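Local coordinates for PhnB protein (Bacillus cereus, PDB 3OMS) that is of uncertain function but is probably a PhnB-type member of the glyoxalase family, possibly a 3-demethylubiquinone-9 3-methyltransferase, at residues G52-A57 / C68-V73; L15-K20 / F77-A82. All blocks are in the same frame, centred on the assembly; numbering follows the deposited sequence.

Both contacts reach the sheet formed by strands 11-17, 64-70, 54-61 and 37-42, and their centres lie about 12 Å apart. Contact 1 belongs to that sheet: it closes the open end of the hairpin 54-61/64-70, about 15 Å from the centre of the chain, and is partly buried. Contact 2 lies deeper, about 10 Å from that centre, and brings the loop between strands 64-70 and 83-89 onto strand 11-17. Four direct hydrogen bonds cross contact 1, whereas contact 2 has none and relies on aromatic and selenomethionine packing; water bridges polar atoms in both. They meet where D70 OD1 accepts from G19 N and S71 N probably bonds to F17 O.

Contact 1: G52-A57 / C68-V73; sequences GTVIHA and CIDSYV
A chi1 of -76° sets D70 CG opposite its own carbonyl carbon and carries the carboxylate across to V54. D70 OD2 accepts from V54 N at 2.9 Å, on the anti side of the carboxylate, and the N-H points almost straight at it (179°). In return D70 N donates to V54 O at 2.9 Å, so V54 is held through both its N-H and its carbonyl. T53 CB lies 3.4 Å from the same D70 OD2, while T53 OG1, which also bonds to K50, is linked to D70 O by a water. Further along, A57 and C68 form an antiparallel hydrogen-bonded pair; the bond from A57 N to C68 O measures 2.9 Å. Their side chains share a sheet face, with A57 CB 4.0 Å from C68 SG, and helix 21-29 touches both through M25. Between these two sites strand 54-61 is broken on its other pairing, where I55 and H56 both face S41 of strand 37-42 in a classic beta bulge; I69 CG2 packs 3.2 Å from I55 O. D70 OD1 accepts from G19 N and A21 N at the start of helix 21-29, and these donors, together with V54 N, would be expected to stabilise the carboxylate as an anion.

Contact 2: L15-K20 / F77-A82; sequences LMFEGK and FTFTPA
F77 meets the selenomethionine M16 at the edge of its ring: the methyl CE lies near the ring plane, 3.4 Å from F77 CE1. The M16 chain runs extended until it bends at chi3 (65°), which turns CE toward that ring. F77 O accepts a hydrogen bond from a water at 2.7 Å, and the same water reaches E18 OE2 over a longer 3.3 Å; E18 OE2 also accepts from H75 N. At T78 a second water bridges OG1 to the carbonyl of M16, donating to M16 O at 2.7 Å. This loop leads from the first beta-alpha-beta-beta-beta unit of the glyoxalase fold, strand 11-17 through strand 64-70, to strand 83-89 of the second. F79 then points into the contact and sets the edge of its ring against the face of F17, a T-shaped pair with centroids 5.2 Å apart and planes at 63°. F79 CZ stands over that face, offset toward the rim, and lies 3.5 Å from M16 O, while F79 CE1 reaches L15 CB at 4.1 Å. After it, T80 OG1 accepts from A82 N in an ST turn and also bonds to T78 O of the second subunit.

Contact 1: G52-A57 / C68-V73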
ATOM      1  N   GLY A  52      10.794  -1.521  23.337  1.00 50.09           N
ATOM      2  CA  GLY A  52      10.673  -2.751  22.521  1.00 46.93           C
ATOM      3  C   GLY A  52       9.882  -2.670  21.218  1.00 43.09           C
ATOM      4  O   GLY A  52       9.953  -3.587  20.408  1.00 40.79           O
ATOM      5  N   THR A  53       9.091  -1.611  21.032  1.00 41.98           N
ATOM      6  CA  THR A  53       8.341  -1.434  19.790  1.00 39.01           C
ATOM      7  C   THR A  53       9.272  -0.939  18.670  1.00 37.54           C
ATOM      8  O   THR A  53      10.374  -0.419  18.934  1.00 39.33           O
ATOM      9  CB  THR A  53       7.126  -0.466  19.951  1.00 39.28           C
ATOM     10  OG1 THR A  53       7.606   0.873  20.149  1.00 39.18           O
ATOM     11  CG2 THR A  53       6.224  -0.936  21.117  1.00 40.45           C
ATOM     12  N   VAL A  54       8.808  -1.075  17.428  1.00 35.63           N
ATOM     13  CA  VAL A  54       9.641  -0.785  16.248  1.00 34.56           C
ATOM     14  C   VAL A  54       9.727   0.716  15.929  1.00 34.36           C
ATOM     15  O   VAL A  54       8.714   1.388  15.626  1.00 34.28           O
ATOM     16  CB  VAL A  54       9.136  -1.562  15.034  1.00 32.98           C
ATOM     17  CG1 VAL A  54       9.885  -1.175  13.708  1.00 32.79           C
ATOM     18  CG2 VAL A  54       9.247  -3.082  15.294  1.00 33.51           C
ATOM     19  N   ILE A  55      10.943   1.241  15.972  1.00 34.63           N
ATOM     20  CA  ILE A  55      11.226   2.553  15.437  1.00 35.03           C
ATOM     21  C   ILE A  55      11.062   2.541  13.913  1.00 33.67           C
ATOM     22  O   ILE A  55      10.310   3.334  13.331  1.00 32.40           O
ATOM     23  CB  ILE A  55      12.669   3.016  15.746  1.00 36.76           C
ATOM     24  CG1 ILE A  55      12.981   3.009  17.251  1.00 38.46           C
ATOM     25  CG2 ILE A  55      12.907   4.425  15.204  1.00 37.41           C
ATOM     26  CD1 ILE A  55      14.486   3.383  17.557  1.00 39.28           C
ATOM     27  N   HIS A  56      11.801   1.639  13.270  1.00 32.87           N
ATOM     28  CA  HIS A  56      11.694   1.418  11.836  0.70 32.08           C
ATOM     29  C   HIS A  56      12.179   0.004  11.559  1.00 30.85           C
ATOM     30  O   HIS A  56      13.083  -0.472  12.250  1.00 30.05           O
ATOM     31  CB  HIS A  56      12.489   2.470  11.040  0.70 33.60           C
ATOM     32  CG  HIS A  56      13.961   2.502  11.335  0.70 37.52           C
ATOM     33  ND1 HIS A  56      14.852   1.610  10.774  0.70 40.53           N
ATOM     34  CD2 HIS A  56      14.700   3.338  12.104  0.70 41.41           C
ATOM     35  CE1 HIS A  56      16.074   1.884  11.200  0.70 44.86           C
ATOM     36  NE2 HIS A  56      16.010   2.929  12.007  0.70 45.68           N
ATOM     37  N   ALA A  57      11.569  -0.640  10.572  1.00 29.36           N
ATOM     38  CA  ALA A  57      12.012  -1.955  10.093  1.00 28.13           C
ATOM     39  C   ALA A  57      11.768  -2.073   8.595  1.00 27.39           C
ATOM     40  O   ALA A  57      10.774  -1.521   8.063  1.00 26.56           O
ATOM     41  CB  ALA A  57      11.290  -3.090  10.854  1.00 27.57           C
ATOM     42  N   CYS A  68       7.965  -0.951   7.789  1.00 26.66           N
ATOM     43  CA  CYS A  68       6.946  -0.734   8.831  1.00 26.45           C
ATOM     44  C   CYS A  68       7.525  -0.036  10.016  1.00 27.30           C
ATOM     45  O   CYS A  68       8.742   0.042  10.191  1.00 28.00           O
ATOM     46  CB  CYS A  68       6.261  -2.063   9.234  1.00 25.70           C
ATOM     47  SG  CYS A  68       7.378  -3.252  10.032  1.00 27.74           S
ATOM     48  N   ILE A  69       6.622   0.562  10.807  1.00 28.70           N
ATOM     49  CA  ILE A  69       6.940   1.130  12.084  1.00 28.39           C
ATOM     50  C   ILE A  69       5.830   0.804  13.086  1.00 29.29           C
ATOM     51  O   ILE A  69       4.723   0.468  12.673  1.00 29.27           O
ATOM     52  CB  ILE A  69       7.064   2.677  12.043  1.00 29.10           C
ATOM     53  CG1 ILE A  69       5.681   3.335  11.810  1.00 29.21           C
ATOM     54  CG2 ILE A  69       8.101   3.159  11.009  1.00 30.24           C
ATOM     55  CD1 ILE A  69       5.689   4.850  11.787  1.00 30.38           C
ATOM     56  N   ASP A  70       6.133   0.978  14.389  1.00 30.22           N
ATOM     57  CA  ASP A  70       5.124   1.116  15.442  1.00 30.92           C
ATOM     58  C   ASP A  70       5.053   2.585  15.767  1.00 31.83           C
ATOM     59  O   ASP A  70       6.024   3.196  16.301  1.00 34.53           O
ATOM     60  CB  ASP A  70       5.492   0.323  16.699  1.00 31.82           C
ATOM     61  CG  ASP A  70       5.265  -1.149  16.550  1.00 30.44           C
ATOM     62  OD1 ASP A  70       4.213  -1.544  16.029  1.00 30.14           O
ATOM     63  OD2 ASP A  70       6.120  -1.946  17.016  1.00 34.31           O
ATOM     64  N   SER A  71       3.928   3.193  15.406  1.00 32.89           N
ATOM     65  CA  SER A  71       3.708   4.598  15.700  1.00 35.34           C
ATOM     66  C   SER A  71       3.828   4.955  17.209  1.00 38.42           C
ATOM     67  O   SER A  71       3.211   4.317  18.052  1.00 37.15           O
ATOM     68  CB  SER A  71       2.330   5.032  15.219  1.00 35.20           C
ATOM     69  OG  SER A  71       2.187   6.403  15.529  1.00 38.38           O
ATOM     70  N   TYR A  72       4.599   5.983  17.541  1.00 41.80           N
ATOM     71  CA  TYR A  72       4.628   6.449  18.957  1.00 47.16           C
ATOM     72  C   TYR A  72       3.418   7.315  19.351  1.00 49.57           C
ATOM     73  O   TYR A  72       3.317   7.758  20.492  1.00 52.53           O
ATOM     74  CB  TYR A  72       5.953   7.141  19.307  1.00 48.35           C
ATOM     75  CG  TYR A  72       6.194   8.452  18.617  1.00 53.21           C
ATOM     76  CD1 TYR A  72       5.783   9.646  19.196  1.00 58.69           C
ATOM     77  CD2 TYR A  72       6.844   8.503  17.393  1.00 57.01           C
ATOM     78  CE1 TYR A  72       6.020  10.855  18.583  1.00 63.73           C
ATOM     79  CE2 TYR A  72       7.090   9.708  16.757  1.00 59.91           C
ATOM     80  CZ  TYR A  72       6.668  10.886  17.356  1.00 63.39           C
ATOM     81  OH  TYR A  72       6.897  12.100  16.750  1.00 64.62           O
ATOM     82  N   VAL A  73       2.512   7.551  18.411  1.00 49.36           N
ATOM     83  CA  VAL A  73       1.291   8.318  18.647  1.00 51.45           C
ATOM     84  C   VAL A  73       0.121   7.413  18.334  1.00 50.30           C
ATOM     85  O   VAL A  73       0.152   6.714  17.323  1.00 47.90           O
ATOM     86  CB  VAL A  73       1.216   9.501  17.657  1.00 51.73           C
ATOM     87  CG1 VAL A  73      -0.187  10.164  17.683  1.00 55.67           C
ATOM     88  CG2 VAL A  73       2.334  10.500  17.930  1.00 53.77           C
TER
HETATM   89  O   HOH W   1       6.128   2.964  19.086  1.00 22.87           O
HETATM   90  O   HOH W   2       8.295   4.394  15.099  1.00 22.04           O

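Contact 2: L15-K20 / F77-A82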
ATOM      1  N   LEU A  15       3.898   0.360   6.174  1.00 23.53           N
ATOM      2  CA  LEU A  15       2.818   0.024   7.077  0.60 24.43           C
ATOM      3  C   LEU A  15       3.070   0.590   8.484  1.00 25.16           C
ATOM      4  O   LEU A  15       4.120   0.356   9.094  1.00 25.74           O
ATOM      5  CB  LEU A  15       2.623  -1.503   7.102  0.60 23.87           C
ATOM      6  CG  LEU A  15       2.001  -2.209   5.886  0.60 24.31           C
ATOM      7  CD1 LEU A  15       2.838  -2.159   4.580  0.60 24.15           C
ATOM      8  CD2 LEU A  15       1.714  -3.679   6.268  0.60 23.11           C
HETATM    9  N   MSE A  16       2.085   1.346   9.004  1.00 25.34           N
HETATM   10  CA  MSE A  16       2.158   1.889  10.312  1.00 26.81           C
HETATM   11  C   MSE A  16       1.193   1.165  11.268  1.00 27.75           C
HETATM   12  O   MSE A  16      -0.042   1.286  11.139  1.00 26.13           O
HETATM   13  CB  MSE A  16       1.837   3.382  10.260  1.00 28.92           C
HETATM   14  CG  MSE A  16       1.940   4.086  11.598  1.00 31.54           C
HETATM   15 SE   MSE A  16       1.828   6.030  11.418  0.65 35.58          SE
HETATM   16  CE  MSE A  16       0.035   6.080  10.782  1.00 34.20           C
ATOM     17  N   PHE A  17       1.808   0.458  12.220  1.00 28.87           N
ATOM     18  CA  PHE A  17       1.162  -0.299  13.272  1.00 29.95           C
ATOM     19  C   PHE A  17       1.199   0.515  14.560  1.00 31.90           C
ATOM     20  O   PHE A  17       1.815   1.598  14.610  1.00 32.02           O
ATOM     21  CB  PHE A  17       1.883  -1.671  13.460  1.00 29.79           C
ATOM     22  CG  PHE A  17       1.792  -2.579  12.293  1.00 27.98           C
ATOM     23  CD1 PHE A  17       0.743  -3.463  12.166  1.00 30.09           C
ATOM     24  CD2 PHE A  17       2.796  -2.609  11.319  1.00 25.28           C
ATOM     25  CE1 PHE A  17       0.678  -4.347  11.056  1.00 28.95           C
ATOM     26  CE2 PHE A  17       2.735  -3.439  10.237  1.00 25.09           C
ATOM     27  CZ  PHE A  17       1.648  -4.340  10.098  1.00 28.49           C
ATOM     28  N   GLU A  18       0.502   0.043  15.608  1.00 34.61           N
ATOM     29  CA  GLU A  18       0.595   0.668  16.940  1.00 36.92           C
ATOM     30  C   GLU A  18       1.019  -0.338  18.026  1.00 38.29           C
ATOM     31  O   GLU A  18       0.424  -0.394  19.111  1.00 40.09           O
ATOM     32  CB  GLU A  18      -0.738   1.376  17.324  1.00 38.92           C
ATOM     33  CG  GLU A  18      -1.038   2.555  16.377  1.00 40.63           C
ATOM     34  CD  GLU A  18      -2.292   3.338  16.697  1.00 44.80           C
ATOM     35  OE1 GLU A  18      -3.046   2.965  17.632  1.00 43.62           O
ATOM     36  OE2 GLU A  18      -2.479   4.363  16.001  1.00 45.19           O
ATOM     37  N   GLY A  19       2.059  -1.114  17.742  1.00 37.51           N
ATOM     38  CA  GLY A  19       2.578  -2.072  18.721  1.00 38.60           C
ATOM     39  C   GLY A  19       2.776  -3.465  18.183  1.00 36.48           C
ATOM     40  O   GLY A  19       3.423  -4.258  18.825  1.00 38.59           O
ATOM     41  N   LYS A  20       2.241  -3.763  17.017  1.00 33.82           N
ATOM     42  CA  LYS A  20       2.305  -5.109  16.451  1.00 33.15           C
ATOM     43  C   LYS A  20       3.251  -5.272  15.231  1.00 31.21           C
ATOM     44  O   LYS A  20       3.216  -6.326  14.584  1.00 30.09           O
ATOM     45  CB  LYS A  20       0.891  -5.556  16.065  1.00 33.44           C
ATOM     46  CG  LYS A  20      -0.138  -5.484  17.242  1.00 38.79           C
ATOM     47  CD  LYS A  20      -0.283  -6.790  17.888  1.00 44.13           C
ATOM     48  CE  LYS A  20      -1.326  -6.731  19.068  1.00 48.38           C
ATOM     49  NZ  LYS A  20      -0.825  -7.544  20.187  1.00 51.62           N
ATOM     50  N   PHE A  77      -7.240   6.468  13.118  1.00 41.20           N
ATOM     51  CA  PHE A  77      -7.460   5.627  11.932  1.00 37.24           C
ATOM     52  C   PHE A  77      -6.595   4.401  12.022  1.00 35.66           C
ATOM     53  O   PHE A  77      -5.633   4.338  12.824  1.00 35.15           O
ATOM     54  CB  PHE A  77      -7.080   6.424  10.661  1.00 36.26           C
ATOM     55  CG  PHE A  77      -5.670   6.961  10.687  1.00 34.06           C
ATOM     56  CD1 PHE A  77      -4.596   6.155  10.369  1.00 30.81           C
ATOM     57  CD2 PHE A  77      -5.428   8.275  11.024  1.00 37.32           C
ATOM     58  CE1 PHE A  77      -3.304   6.662  10.426  1.00 31.79           C
ATOM     59  CE2 PHE A  77      -4.134   8.788  11.058  1.00 34.95           C
ATOM     60  CZ  PHE A  77      -3.086   7.991  10.767  1.00 31.97           C
ATOM     61  N   THR A  78      -6.866   3.434  11.146  1.00 33.79           N
ATOM     62  CA  THR A  78      -5.945   2.321  10.944  1.00 32.56           C
ATOM     63  C   THR A  78      -6.068   1.890   9.489  1.00 30.48           C
ATOM     64  O   THR A  78      -6.535   2.671   8.654  1.00 30.26           O
ATOM     65  CB  THR A  78      -6.218   1.135  11.949  1.00 33.93           C
ATOM     66  OG1 THR A  78      -5.228   0.094  11.805  1.00 33.64           O
ATOM     67  CG2 THR A  78      -7.644   0.576  11.760  1.00 36.25           C
ATOM     68  N   PHE A  79      -5.669   0.666   9.182  1.00 28.14           N
ATOM     69  CA  PHE A  79      -5.719   0.169   7.825  1.00 27.80           C
ATOM     70  C   PHE A  79      -7.129   0.080   7.362  1.00 28.46           C
ATOM     71  O   PHE A  79      -8.040  -0.182   8.183  1.00 27.05           O
ATOM     72  CB  PHE A  79      -5.067  -1.212   7.717  1.00 26.93           C
ATOM     73  CG  PHE A  79      -3.662  -1.257   8.225  1.00 26.99           C
ATOM     74  CD1 PHE A  79      -2.611  -0.772   7.437  1.00 27.98           C
ATOM     75  CD2 PHE A  79      -3.368  -1.829   9.473  1.00 27.13           C
ATOM     76  CE1 PHE A  79      -1.317  -0.818   7.919  1.00 28.39           C
ATOM     77  CE2 PHE A  79      -2.064  -1.884   9.955  1.00 29.55           C
ATOM     78  CZ  PHE A  79      -1.050  -1.379   9.185  1.00 29.08           C
ATOM     79  N   THR A  80      -7.344   0.348   6.066  1.00 28.07           N
ATOM     80  CA  THR A  80      -8.644   0.122   5.451  1.00 28.55           C
ATOM     81  C   THR A  80      -8.438  -0.697   4.158  1.00 27.75           C
ATOM     82  O   THR A  80      -7.300  -0.837   3.685  1.00 26.95           O
ATOM     83  CB  THR A  80      -9.397   1.404   5.111  1.00 29.74           C
ATOM     84  OG1 THR A  80      -8.787   2.071   3.976  1.00 25.83           O
ATOM     85  CG2 THR A  80      -9.499   2.380   6.318  1.00 30.15           C
ATOM     86  N   PRO A  81      -9.529  -1.208   3.587  1.00 27.08           N
ATOM     87  CA  PRO A  81      -9.390  -1.899   2.302  1.00 26.91           C
ATOM     88  C   PRO A  81      -9.126  -0.993   1.111  1.00 27.12           C
ATOM     89  O   PRO A  81      -8.934  -1.513   0.016  1.00 26.53           O
ATOM     90  CB  PRO A  81     -10.742  -2.599   2.131  1.00 27.72           C
ATOM     91  CG  PRO A  81     -11.215  -2.847   3.599  1.00 28.97           C
ATOM     92  CD  PRO A  81     -10.848  -1.497   4.208  1.00 29.28           C
ATOM     93  N   ALA A  82      -9.066   0.336   1.303  1.00 26.26           N
ATOM     94  CA  ALA A  82      -8.872   1.232   0.153  1.00 26.44           C
ATOM     95  C   ALA A  82      -7.474   1.013  -0.485  1.00 25.50           C
ATOM     96  O   ALA A  82      -7.311   1.229  -1.689  1.00 26.13           O
ATOM     97  CB  ALA A  82      -9.086   2.693   0.497  1.00 25.81           C
TER
HETATM   98  O   HOH W   3      -2.527   0.956  12.264  1.00 28.38           O
HETATM   99  O   HOH W   4      -3.067   3.578  12.859  1.00 43.91           O